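Local coordinates for protein bacterioferritin (Mycobacterium tuberculosis, PDB 3UOI) that probably stores iron, oxidising Fe(2+) with dioxygen at a ferroxidase centre and depositing the ferric mineral inside a heme-containing shell of 24 subunits, at residues S19-T22 with A23-Q26; Y97-L100 with N101-P105; M109-K113 with Q114-S118; V120-E123 with K124-A127. All blocks are in the same frame, centred on the assembly; numbering follows the deposited sequence.

How the contacts relate
All four contacts are local ones within the ferritin-like four-helix bundle and follow one another along the chain. Contact 1 lies on helix 7-36, contact 2 on helix 85-112, contact 3 at the turn that joins this helix to helix 116-146, and contact 4 on helix 116-146. The centres of contacts 2 and 4 are about 11 Å apart, with L103 packed on V126 and I125. Contact 1 (centres about 15 Å apart) touches contact 2 where S19 meets V99, and touches contact 4 where E20 meets I125. Contact 3, its centre about 25 Å from that of contact 1, reaches contact 4 through R111 and E123. Together they run from heme pocket and probable diiron centre to bundle end.

Contact 1. Residues S19-T22 with A23-Q26. With HEM (protoporphyrin IX containing Fe), chain B.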
loop_
_atom_site.group_PDB
_atom_site.type_symbol
_atom_site.label_atom_id
_atom_site.label_comp_id
_atom_site.label_asym_id
_atom_site.label_seq_id
_atom_site.Cartn_x
_atom_site.Cartn_y
_atom_site.Cartn_z
ATOM N N SER A 19 47.266 -21.111 15.914
ATOM C CA SER A 19 46.312 -22.159 16.092
ATOM C C SER A 19 45.031 -21.914 15.245
ATOM O O SER A 19 44.555 -22.799 14.614
ATOM C CB SER A 19 45.942 -22.233 17.569
ATOM O OG SER A 19 45.147 -23.306 17.845
ATOM N N GLU A 20 44.533 -20.682 15.277
ATOM C CA GLU A 20 43.338 -20.316 14.533
ATOM C C GLU A 20 43.560 -20.480 13.036
ATOM O O GLU A 20 42.672 -20.943 12.318
ATOM C CB GLU A 20 42.929 -18.876 14.849
ATOM C CG GLU A 20 42.598 -18.632 16.313
ATOM C CD GLU A 20 41.442 -19.486 16.797
ATOM O OE1 GLU A 20 41.075 -19.372 17.986
ATOM O OE2 GLU A 20 40.900 -20.269 15.991
ATOM N N LEU A 21 44.743 -20.102 12.563
ATOM C CA LEU A 21 45.039 -20.219 11.174
ATOM C C LEU A 21 45.038 -21.693 10.763
ATOM O O LEU A 21 44.548 -22.034 9.740
ATOM C CB LEU A 21 46.342 -19.541 10.876
ATOM C CG LEU A 21 46.312 -18.067 11.155
ATOM C CD1 LEU A 21 47.590 -17.573 10.792
ATOM C CD2 LEU A 21 45.322 -17.449 10.306
ATOM N N THR A 22 45.580 -22.545 11.595
ATOM C CA THR A 22 45.607 -23.963 11.286
ATOM C C THR A 22 44.182 -24.507 11.200
ATOM O O THR A 22 43.841 -25.228 10.314
ATOM C CB THR A 22 46.409 -24.661 12.372
ATOM O OG1 THR A 22 47.454 -23.798 12.781
ATOM C CG2 THR A 22 46.986 -25.938 11.944
ATOM N N ALA A 23 43.366 -24.090 12.149
ATOM C CA ALA A 23 41.964 -24.478 12.223
ATOM C C ALA A 23 41.117 -23.990 11.027
ATOM O O ALA A 23 40.231 -24.672 10.585
ATOM C CB ALA A 23 41.366 -24.074 13.485
ATOM N N ILE A 24 41.403 -22.792 10.551
ATOM C CA ILE A 24 40.672 -22.289 9.438
ATOM C C ILE A 24 40.936 -23.224 8.295
ATOM O O ILE A 24 40.019 -23.756 7.716
ATOM C CB ILE A 24 41.180 -20.916 9.017
ATOM C CG1 ILE A 24 40.700 -19.843 9.981
ATOM C CG2 ILE A 24 40.708 -20.643 7.667
ATOM C CD1 ILE A 24 41.420 -18.633 9.924
ATOM N N ASN A 25 42.203 -23.502 8.052
ATOM C CA ASN A 25 42.513 -24.416 6.988
ATOM C C ASN A 25 42.009 -25.857 7.202
ATOM O O ASN A 25 41.543 -26.482 6.329
ATOM C CB ASN A 25 43.985 -24.420 6.697
ATOM C CG ASN A 25 44.451 -23.143 6.141
ATOM O OD1 ASN A 25 43.850 -22.169 6.358
ATOM N ND2 ASN A 25 45.521 -23.160 5.413
ATOM N N GLN A 26 42.140 -26.360 8.391
ATOM C CA GLN A 26 41.706 -27.710 8.562
ATOM C C GLN A 26 40.228 -27.790 8.391
ATOM O O GLN A 26 39.776 -28.617 7.671
ATOM C CB GLN A 26 42.188 -28.313 9.874
ATOM C CG GLN A 26 41.860 -29.767 10.133
ATOM C CD GLN A 26 42.524 -30.244 11.377
ATOM O OE1 GLN A 26 43.712 -30.227 11.478
ATOM N NE2 GLN A 26 41.746 -30.661 12.335
HETATM C CHA HEM B . 35.170 -15.062 4.583
HETATM C CHB HEM B . 37.521 -18.678 2.452
HETATM C CHC HEM B . 41.417 -17.612 5.096
HETATM C CHD HEM B . 39.169 -13.824 7.091
HETATM C C1A HEM B . 35.488 -16.020 3.644
HETATM C C2A HEM B . 34.779 -16.377 2.438
HETATM C C3A HEM B . 35.454 -17.402 1.877
HETATM C C4A HEM B . 36.576 -17.708 2.686
HETATM C CMA HEM B . 35.153 -18.149 0.570
HETATM C CAA HEM B . 33.484 -15.646 1.980
HETATM C CBA HEM B . 33.855 -14.179 1.715
HETATM C CGA HEM B . 33.308 -13.569 0.430
HETATM O O1A HEM B . 33.884 -12.560 -0.124
HETATM O O2A HEM B . 32.263 -14.082 -0.056
HETATM C C1B HEM B . 38.779 -18.748 3.027
HETATM C C2B HEM B . 39.754 -19.816 2.833
HETATM C C3B HEM B . 40.837 -19.521 3.541
HETATM C C4B HEM B . 40.566 -18.260 4.229
HETATM C CMB HEM B . 39.617 -21.068 1.926
HETATM C CAB HEM B . 42.097 -20.435 3.562
HETATM C CBB HEM B . 43.026 -20.296 4.500
HETATM C C1C HEM B . 41.195 -16.491 5.885
HETATM C C2C HEM B . 42.107 -15.947 6.887
HETATM C C3C HEM B . 41.473 -14.875 7.408
HETATM C C4C HEM B . 40.141 -14.761 6.826
HETATM C CMC HEM B . 43.523 -16.496 7.225
HETATM C CAC HEM B . 41.992 -13.920 8.483
HETATM C CBC HEM B . 41.043 -13.235 9.129
HETATM C C1D HEM B . 37.866 -13.871 6.657
HETATM C C2D HEM B . 36.814 -13.042 7.177
HETATM C C3D HEM B . 35.595 -13.457 6.375
HETATM C C4D HEM B . 36.032 -14.454 5.482
HETATM C CMD HEM B . 36.917 -11.916 8.260
HETATM C CAD HEM B . 34.182 -12.914 6.441
HETATM C CBD HEM B . 33.549 -13.567 7.659
HETATM C CGD HEM B . 32.104 -13.162 7.631
HETATM O O1D HEM B . 31.516 -13.053 6.510
HETATM O O2D HEM B . 31.559 -12.941 8.727
HETATM N NA HEM B . 36.547 -16.873 3.752
HETATM N NB HEM B . 39.284 -17.818 3.905
HETATM N NC HEM B . 40.042 -15.732 5.909
HETATM N ND HEM B . 37.397 -14.756 5.702
HETATM FE FE HEM B . 38.299 -16.241 4.889
#
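L21 and I24, one turn apart on helix 7-36 of the ferritin-like four-helix bundle, form part of the heme pocket of this bacterioferritin. Their side chains lie alongside each other and point the same way, with L21 CD2 4.1 Å from I24 CD1. L21 CG and I24 CG1 both stand anti to their carbonyl carbons (chi1 -63° and -76°), which helps to turn the two side chains the same way. L21 CD2 meets the heme methyl CMC at 3.7 Å. I24 approaches the same methyl with CD1 at 4.0 Å, while its other branch, CG2, reaches the vinyl carbon CBB at 3.9 Å. The pair thus offers the porphyrin a purely aliphatic border, and I24 also packs on M54, the predicted axial ligand of the heme iron.

N25 lines the heme pocket as well, and its ND2 bonds to Y73 O of the second subunit, consistent with a heme held at a dimer interface. Other residues of the same two turns face different surroundings. E20 is a predicted iron ligand of the ferroxidase centre, and its OE1 is hydrogen-bonded to Q16 NE2. Q26 uses both ends of its amide, OE1 toward R80 N and NE2 toward D92 OD2. These two turns therefore border both the heme pocket and the probable diiron site. The backbone beneath is regular alpha helix: N25 N bonds to L21 O at 3.2 Å, and Q26 N donates to T22 O at 2.8 Å, in the plane of that carbonyl.

Contact 2. Residues Y97-L100 with N101-P105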
loop_
_atom_site.group_PDB
_atom_site.type_symbol
_atom_site.label_atom_id
_atom_site.label_comp_id
_atom_site.label_asym_id
_atom_site.label_seq_id
_atom_site.Cartn_x
_atom_site.Cartn_y
_atom_site.Cartn_z
ATOM N N TYR A 97 41.048 -29.266 21.552
ATOM C CA TYR A 97 41.625 -29.669 22.827
ATOM C C TYR A 97 42.978 -29.013 23.040
ATOM O O TYR A 97 43.269 -28.584 24.102
ATOM C CB TYR A 97 41.673 -31.171 23.001
ATOM C CG TYR A 97 40.421 -31.752 23.589
ATOM C CD1 TYR A 97 40.004 -31.374 24.834
ATOM C CD2 TYR A 97 39.697 -32.696 22.940
ATOM C CE1 TYR A 97 38.919 -31.870 25.369
ATOM C CE2 TYR A 97 38.593 -33.187 23.472
ATOM C CZ TYR A 97 38.202 -32.782 24.700
ATOM O OH TYR A 97 37.095 -33.256 25.303
ATOM N N ASP A 98 43.758 -28.910 21.983
ATOM C CA ASP A 98 45.005 -28.219 22.051
ATOM C C ASP A 98 44.749 -26.789 22.451
ATOM O O ASP A 98 45.433 -26.300 23.246
ATOM C CB ASP A 98 45.770 -28.246 20.750
ATOM C CG ASP A 98 46.609 -29.444 20.600
ATOM O OD1 ASP A 98 46.428 -30.340 21.364
ATOM O OD2 ASP A 98 47.420 -29.510 19.695
ATOM N N VAL A 99 43.721 -26.157 21.938
ATOM C CA VAL A 99 43.410 -24.791 22.360
ATOM C C VAL A 99 43.066 -24.689 23.856
ATOM O O VAL A 99 43.514 -23.821 24.532
ATOM C CB VAL A 99 42.287 -24.152 21.511
ATOM C CG1 VAL A 99 41.723 -22.952 22.198
ATOM C CG2 VAL A 99 42.824 -23.744 20.234
ATOM N N LEU A 100 42.274 -25.616 24.342
ATOM C CA LEU A 100 41.920 -25.565 25.718
ATOM C C LEU A 100 43.174 -25.729 26.568
ATOM O O LEU A 100 43.388 -25.000 27.456
ATOM C CB LEU A 100 40.875 -26.590 26.033
ATOM C CG LEU A 100 39.501 -26.415 25.420
ATOM C CD1 LEU A 100 38.640 -27.521 25.914
ATOM C CD2 LEU A 100 38.915 -25.118 25.775
ATOM N N ASN A 101 44.042 -26.640 26.199
ATOM C CA ASN A 101 45.245 -26.859 26.927
ATOM C C ASN A 101 46.113 -25.591 26.984
ATOM O O ASN A 101 46.657 -25.306 27.990
ATOM C CB ASN A 101 45.998 -28.026 26.327
ATOM C CG ASN A 101 45.293 -29.390 26.541
ATOM O OD1 ASN A 101 45.773 -30.387 26.052
ATOM N ND2 ASN A 101 44.192 -29.422 27.246
ATOM N N ARG A 102 46.252 -24.872 25.895
ATOM C CA ARG A 102 46.941 -23.603 25.894
ATOM C C ARG A 102 46.244 -22.410 26.580
ATOM O O ARG A 102 46.855 -21.676 27.241
ATOM C CB ARG A 102 47.430 -23.232 24.468
ATOM C CG ARG A 102 47.813 -21.793 24.312
ATOM C CD ARG A 102 48.213 -21.414 22.906
ATOM N NE ARG A 102 47.169 -21.678 21.956
ATOM C CZ ARG A 102 47.045 -22.797 21.275
ATOM N NH1 ARG A 102 47.916 -23.764 21.403
ATOM N NH2 ARG A 102 46.062 -22.951 20.472
ATOM N N LEU A 103 44.973 -22.224 26.334
ATOM C CA LEU A 103 44.154 -21.177 26.914
ATOM C C LEU A 103 43.828 -21.224 28.427
ATOM O O LEU A 103 43.646 -20.206 29.028
ATOM C CB LEU A 103 42.911 -20.929 26.089
ATOM C CG LEU A 103 43.255 -20.548 24.665
ATOM C CD1 LEU A 103 42.121 -19.968 24.005
ATOM C CD2 LEU A 103 44.409 -19.643 24.627
ATOM N N LYS A 104 43.689 -22.422 28.987
ATOM C CA LYS A 104 43.287 -22.470 30.368
ATOM C C LYS A 104 44.350 -21.814 31.239
ATOM O O LYS A 104 44.081 -20.910 31.931
ATOM C CB LYS A 104 43.057 -23.868 30.819
ATOM C CG LYS A 104 41.779 -24.538 30.410
ATOM C CD LYS A 104 42.037 -25.990 30.513
ATOM C CE LYS A 104 40.823 -26.808 30.675
ATOM N NZ LYS A 104 41.122 -27.945 31.562
ATOM N N PRO A 105 45.586 -22.234 31.117
ATOM C CA PRO A 105 46.699 -21.580 31.801
ATOM C C PRO A 105 46.934 -20.140 31.333
ATOM O O PRO A 105 47.149 -19.275 32.099
ATOM C CB PRO A 105 47.862 -22.487 31.469
ATOM C CG PRO A 105 47.349 -23.419 30.494
ATOM C CD PRO A 105 45.977 -23.547 30.632
#
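V99 meets both R102 and L103 in a local i to i+3 and i to i+4 contact on helix 85-112, on the flank that packs against helices 7-36 and 116-146 of the bundle. The two valine methyls divide the work. CG1, anti to the backbone N (chi1 163°), lies beside L103 and comes within 3.5 Å of its CD1, the two side chains pointing the same way. The other methyl takes the arginine: V99 CG2 lies 3.3 Å from R102 NH2, oblique to the guanidinium. A bend at chi3 (58°) folds the R102 chain back toward the preceding turn, and D98 O lies over one face of its guanidinium group, with NH1 4.0 Å from that oxygen. R102 NH2 is hydrogen-bonded to Q16 OE1 of helix 7-36, which helps fix the folded shape.

Backbone bonds continue beneath, L103 N to V99 O at 2.8 Å and K104 N to L100 O at 3.0 Å, until P105, whose nitrogen carries no hydrogen and where the helix kinks. The methylenes of K104 pass over L100 O, CG at 3.4 Å. At the other end of this stretch Y97 OH bonds to E137 OE2.

V99 also touches E129, a predicted ligand of the ferroxidase centre. The contact joins a methyl-methyl pair to a guanidinium laid by a methyl. The D98 carboxylate, its OD2 6.0 Å from R102 NH1, does not grip the arginine, whereas the bond to Q16 probably contributes to its orientation.

Contact 3. Residues M109-K113 with Q114-S118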
loop_
_atom_site.group_PDB
_atom_site.type_symbol
_atom_site.label_atom_id
_atom_site.label_comp_id
_atom_site.label_asym_id
_atom_site.label_seq_id
_atom_site.Cartn_x
_atom_site.Cartn_y
_atom_site.Cartn_z
ATOM N N MET A 109 47.429 -16.451 33.220
ATOM C CA MET A 109 48.621 -15.642 33.085
ATOM C C MET A 109 48.287 -14.211 32.675
ATOM O O MET A 109 48.767 -13.297 33.253
ATOM C CB MET A 109 49.600 -16.241 32.131
ATOM C CG MET A 109 50.799 -15.393 31.937
ATOM S SD MET A 109 50.700 -14.177 30.658
ATOM C CE MET A 109 50.649 -15.215 29.275
ATOM N N CYS A 110 47.387 -14.048 31.718
ATOM C CA CYS A 110 46.995 -12.744 31.270
ATOM C C CYS A 110 46.467 -11.904 32.394
ATOM O O CYS A 110 46.804 -10.778 32.461
ATOM C CB CYS A 110 45.928 -12.830 30.202
ATOM S SG CYS A 110 46.518 -13.328 28.685
ATOM N N ARG A 111 45.643 -12.478 33.256
ATOM C CA ARG A 111 45.106 -11.757 34.404
ATOM C C ARG A 111 46.181 -11.399 35.461
ATOM O O ARG A 111 46.181 -10.371 36.042
ATOM C CB ARG A 111 43.871 -12.419 34.965
ATOM C CG ARG A 111 42.728 -12.384 34.029
ATOM C CD ARG A 111 41.497 -13.041 34.569
ATOM N NE ARG A 111 40.349 -12.759 33.743
ATOM C CZ ARG A 111 39.581 -11.697 33.874
ATOM N NH1 ARG A 111 39.797 -10.836 34.822
ATOM N NH2 ARG A 111 38.589 -11.509 33.067
ATOM N N GLU A 112 47.114 -12.296 35.659
ATOM C CA GLU A 112 48.255 -12.013 36.530
ATOM C C GLU A 112 49.076 -10.829 35.962
ATOM O O GLU A 112 49.706 -10.118 36.686
ATOM C CB GLU A 112 49.100 -13.260 36.767
ATOM C CG GLU A 112 48.312 -14.378 37.451
ATOM C CD GLU A 112 49.053 -15.709 37.626
ATOM O OE1 GLU A 112 49.965 -16.063 36.854
ATOM O OE2 GLU A 112 48.654 -16.433 38.526
ATOM N N LYS A 113 49.062 -10.670 34.653
ATOM C CA LYS A 113 49.783 -9.578 34.005
ATOM C C LYS A 113 49.013 -8.303 33.900
ATOM O O LYS A 113 49.444 -7.443 33.238
ATOM C CB LYS A 113 50.200 -9.942 32.612
ATOM C CG LYS A 113 50.723 -11.268 32.491
ATOM C CD LYS A 113 51.817 -11.459 33.420
ATOM C CE LYS A 113 52.623 -12.655 33.054
ATOM N NZ LYS A 113 53.997 -12.450 33.331
ATOM N N GLN A 114 47.844 -8.240 34.516
ATOM C CA GLN A 114 46.926 -7.118 34.469
ATOM C C GLN A 114 46.420 -6.687 33.060
ATOM O O GLN A 114 46.280 -5.572 32.779
ATOM C CB GLN A 114 47.488 -5.963 35.271
ATOM C CG GLN A 114 47.726 -6.367 36.649
ATOM C CD GLN A 114 48.126 -5.253 37.599
ATOM O OE1 GLN A 114 48.326 -4.120 37.237
ATOM N NE2 GLN A 114 48.292 -5.642 38.853
ATOM N N ASP A 115 46.111 -7.662 32.225
ATOM C CA ASP A 115 45.624 -7.406 30.879
ATOM C C ASP A 115 44.264 -8.063 30.730
ATOM O O ASP A 115 44.160 -9.169 30.300
ATOM C CB ASP A 115 46.565 -7.988 29.844
ATOM C CG ASP A 115 46.123 -7.680 28.486
ATOM O OD1 ASP A 115 44.988 -7.347 28.403
ATOM O OD2 ASP A 115 46.868 -7.740 27.543
ATOM N N THR A 116 43.241 -7.389 31.195
ATOM C CA THR A 116 41.924 -7.982 31.211
ATOM C C THR A 116 41.306 -8.086 29.830
ATOM O O THR A 116 40.549 -8.935 29.531
ATOM C CB THR A 116 41.034 -7.361 32.236
ATOM O OG1 THR A 116 41.152 -5.966 32.158
ATOM C CG2 THR A 116 41.418 -7.836 33.647
ATOM N N THR A 117 41.625 -7.149 29.016
ATOM C CA THR A 117 41.056 -7.180 27.725
ATOM C C THR A 117 41.500 -8.439 26.994
ATOM O O THR A 117 40.665 -9.123 26.445
ATOM C CB THR A 117 41.367 -5.914 26.972
ATOM O OG1 THR A 117 40.924 -4.814 27.739
ATOM C CG2 THR A 117 40.666 -5.890 25.666
ATOM N N SER A 118 42.784 -8.763 27.025
ATOM C CA SER A 118 43.243 -9.961 26.362
ATOM C C SER A 118 42.671 -11.222 26.976
ATOM O O SER A 118 42.219 -12.059 26.295
ATOM C CB SER A 118 44.742 -10.043 26.294
ATOM O OG SER A 118 45.347 -8.861 25.914
#
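Between C110 and D115 the backbone closes helix 85-112 with a Schellman motif. D115 N donates to C110 O at 3.2 Å, and Q114 N to R111 O at 3.1 Å, the latter from well above the carbonyl plane. Q114 is the C-prime residue, and its positive phi (58°) lets the chain leave the helix; D115 follows as N-cap of helix 116-146.

The D115 CG stands anti to the backbone N (chi1 -177°), placing the carboxylate over the first turn, where S118 N donates to D115 OD1 at 3.0 Å in a nearly straight bond (168°) that arrives from above the carboxylate plane. This bond makes the cap, and the dipole of the new helix would be expected to favour the negative charge of the aspartate. S118 OG is hydrogen-bonded to R63 NE.

Across the turn, the extended R111 chain passes T116 at about a right angle, with R111 NH1 3.6 Å from T116 CG2. The R111 guanidinium forms salt bridges through NE with E123 of the same chain and through NH1 with E123 of the fourth subunit, bringing the turn into an interface of the shell.

All four long helices meet here: K113 NZ pairs with D8 of helix 7-36, R63 comes from helix 40-66, and C110 of helix 85-112 touches L12 of helix 7-36 and L122 of helix 116-146.

Contact 4. Residues V120-E123 with K124-A127; sequences VLLE and KIVA
K124, its CG anti to the carbonyl carbon (chi1 -61°) and its chain extended beyond, runs back along helix 116-146 to V120, where K124 NZ lies 3.8 Å from V120 CG1. The valine methyl is anti to its own backbone N (chi1 173°), and the two side chains slant across each other, the lysine methylenes passing close to V120 O, with K124 CG at 3.5 Å.

On another face of the same turns, I125 gathers two leucines. Its CD1 is 4.3 Å from L121 CD1 and equally 4.3 Å from L122 CD2, the leucines reaching it from the preceding turn. I125 CG1 also rests 3.4 Å from L121 O. Regular alpha-helical bonding underlies both groups, for example K124 N to V120 O at 3.1 Å and I125 N to L121 O at 3.2 Å.

The isoleucine continues into the bundle core, touching H56 and I60 of helix 40-66 and E20 of helix 7-36, so it packs beside predicted ligands of the ferroxidase centre. E123 leaves the helix on a different side, and its OE2 has two arginine partners, R111 of its own chain and R111 of the third subunit.

The stretch therefore separates its chemistry by face: branched aliphatic groups pack beside the probable iron site and add no polar atoms to it, whereas the carboxylate of E123 joins its own turn to the subunit interface, where arginine charge probably keeps it ionised.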
loop_
_atom_site.group_PDB
_atom_site.type_symbol
_atom_site.label_atom_id
_atom_site.label_comp_id
_atom_site.label_asym_id
_atom_site.label_seq_id
_atom_site.Cartn_x
_atom_site.Cartn_y
_atom_site.Cartn_z
ATOM N N VAL A 120 39.951 -11.492 28.363
ATOM C CA VAL A 120 38.551 -11.532 27.992
ATOM C C VAL A 120 38.336 -12.084 26.600
ATOM O O VAL A 120 37.535 -12.934 26.379
ATOM C CB VAL A 120 37.785 -10.217 28.265
ATOM C CG1 VAL A 120 36.407 -10.265 27.706
ATOM C CG2 VAL A 120 37.678 -9.999 29.719
ATOM N N LEU A 121 39.163 -11.671 25.691
ATOM C CA LEU A 121 39.094 -12.240 24.391
ATOM C C LEU A 121 39.359 -13.775 24.419
ATOM O O LEU A 121 38.706 -14.515 23.776
ATOM C CB LEU A 121 40.084 -11.539 23.500
ATOM C CG LEU A 121 40.401 -12.177 22.166
ATOM C CD1 LEU A 121 39.211 -12.264 21.343
ATOM C CD2 LEU A 121 41.449 -11.467 21.489
ATOM N N LEU A 122 40.335 -14.202 25.188
ATOM C CA LEU A 122 40.679 -15.590 25.264
ATOM C C LEU A 122 39.559 -16.357 25.923
ATOM O O LEU A 122 39.316 -17.476 25.610
ATOM C CB LEU A 122 42.025 -15.765 25.886
ATOM C CG LEU A 122 43.104 -15.014 25.113
ATOM C CD1 LEU A 122 44.410 -15.048 25.736
ATOM C CD2 LEU A 122 43.211 -15.479 23.711
ATOM N N GLU A 123 38.895 -15.700 26.846
ATOM C CA GLU A 123 37.794 -16.259 27.577
ATOM C C GLU A 123 36.636 -16.623 26.643
ATOM O O GLU A 123 36.047 -17.686 26.734
ATOM C CB GLU A 123 37.333 -15.315 28.678
ATOM C CG GLU A 123 37.972 -15.571 30.014
ATOM C CD GLU A 123 37.592 -14.581 31.081
ATOM O OE1 GLU A 123 36.603 -13.885 30.931
ATOM O OE2 GLU A 123 38.318 -14.491 32.047
ATOM N N LYS A 124 36.358 -15.722 25.725
ATOM C CA LYS A 124 35.351 -15.960 24.704
ATOM C C LYS A 124 35.682 -17.111 23.786
ATOM O O LYS A 124 34.859 -17.932 23.533
ATOM C CB LYS A 124 35.046 -14.664 23.947
ATOM C CG LYS A 124 34.523 -13.676 24.865
ATOM C CD LYS A 124 34.267 -12.332 24.355
ATOM C CE LYS A 124 33.277 -11.675 25.269
ATOM N NZ LYS A 124 33.361 -10.215 25.410
ATOM N N ILE A 125 36.917 -17.189 23.363
ATOM C CA ILE A 125 37.377 -18.247 22.487
ATOM C C ILE A 125 37.242 -19.637 23.093
ATOM O O ILE A 125 36.844 -20.584 22.453
ATOM C CB ILE A 125 38.809 -18.010 22.076
ATOM C CG1 ILE A 125 38.915 -16.755 21.237
ATOM C CG2 ILE A 125 39.395 -19.222 21.425
ATOM C CD1 ILE A 125 40.156 -16.453 20.776
ATOM N N VAL A 126 37.559 -19.715 24.362
ATOM C CA VAL A 126 37.452 -20.916 25.105
ATOM C C VAL A 126 36.022 -21.398 25.174
ATOM O O VAL A 126 35.769 -22.574 25.051
ATOM C CB VAL A 126 37.977 -20.767 26.531
ATOM C CG1 VAL A 126 37.258 -21.722 27.410
ATOM C CG2 VAL A 126 39.452 -21.001 26.579
ATOM N N ALA A 127 35.095 -20.468 25.377
ATOM C CA ALA A 127 33.704 -20.855 25.439
ATOM C C ALA A 127 33.240 -21.447 24.095
ATOM O O ALA A 127 32.600 -22.501 24.028
ATOM C CB ALA A 127 32.852 -19.715 25.868
#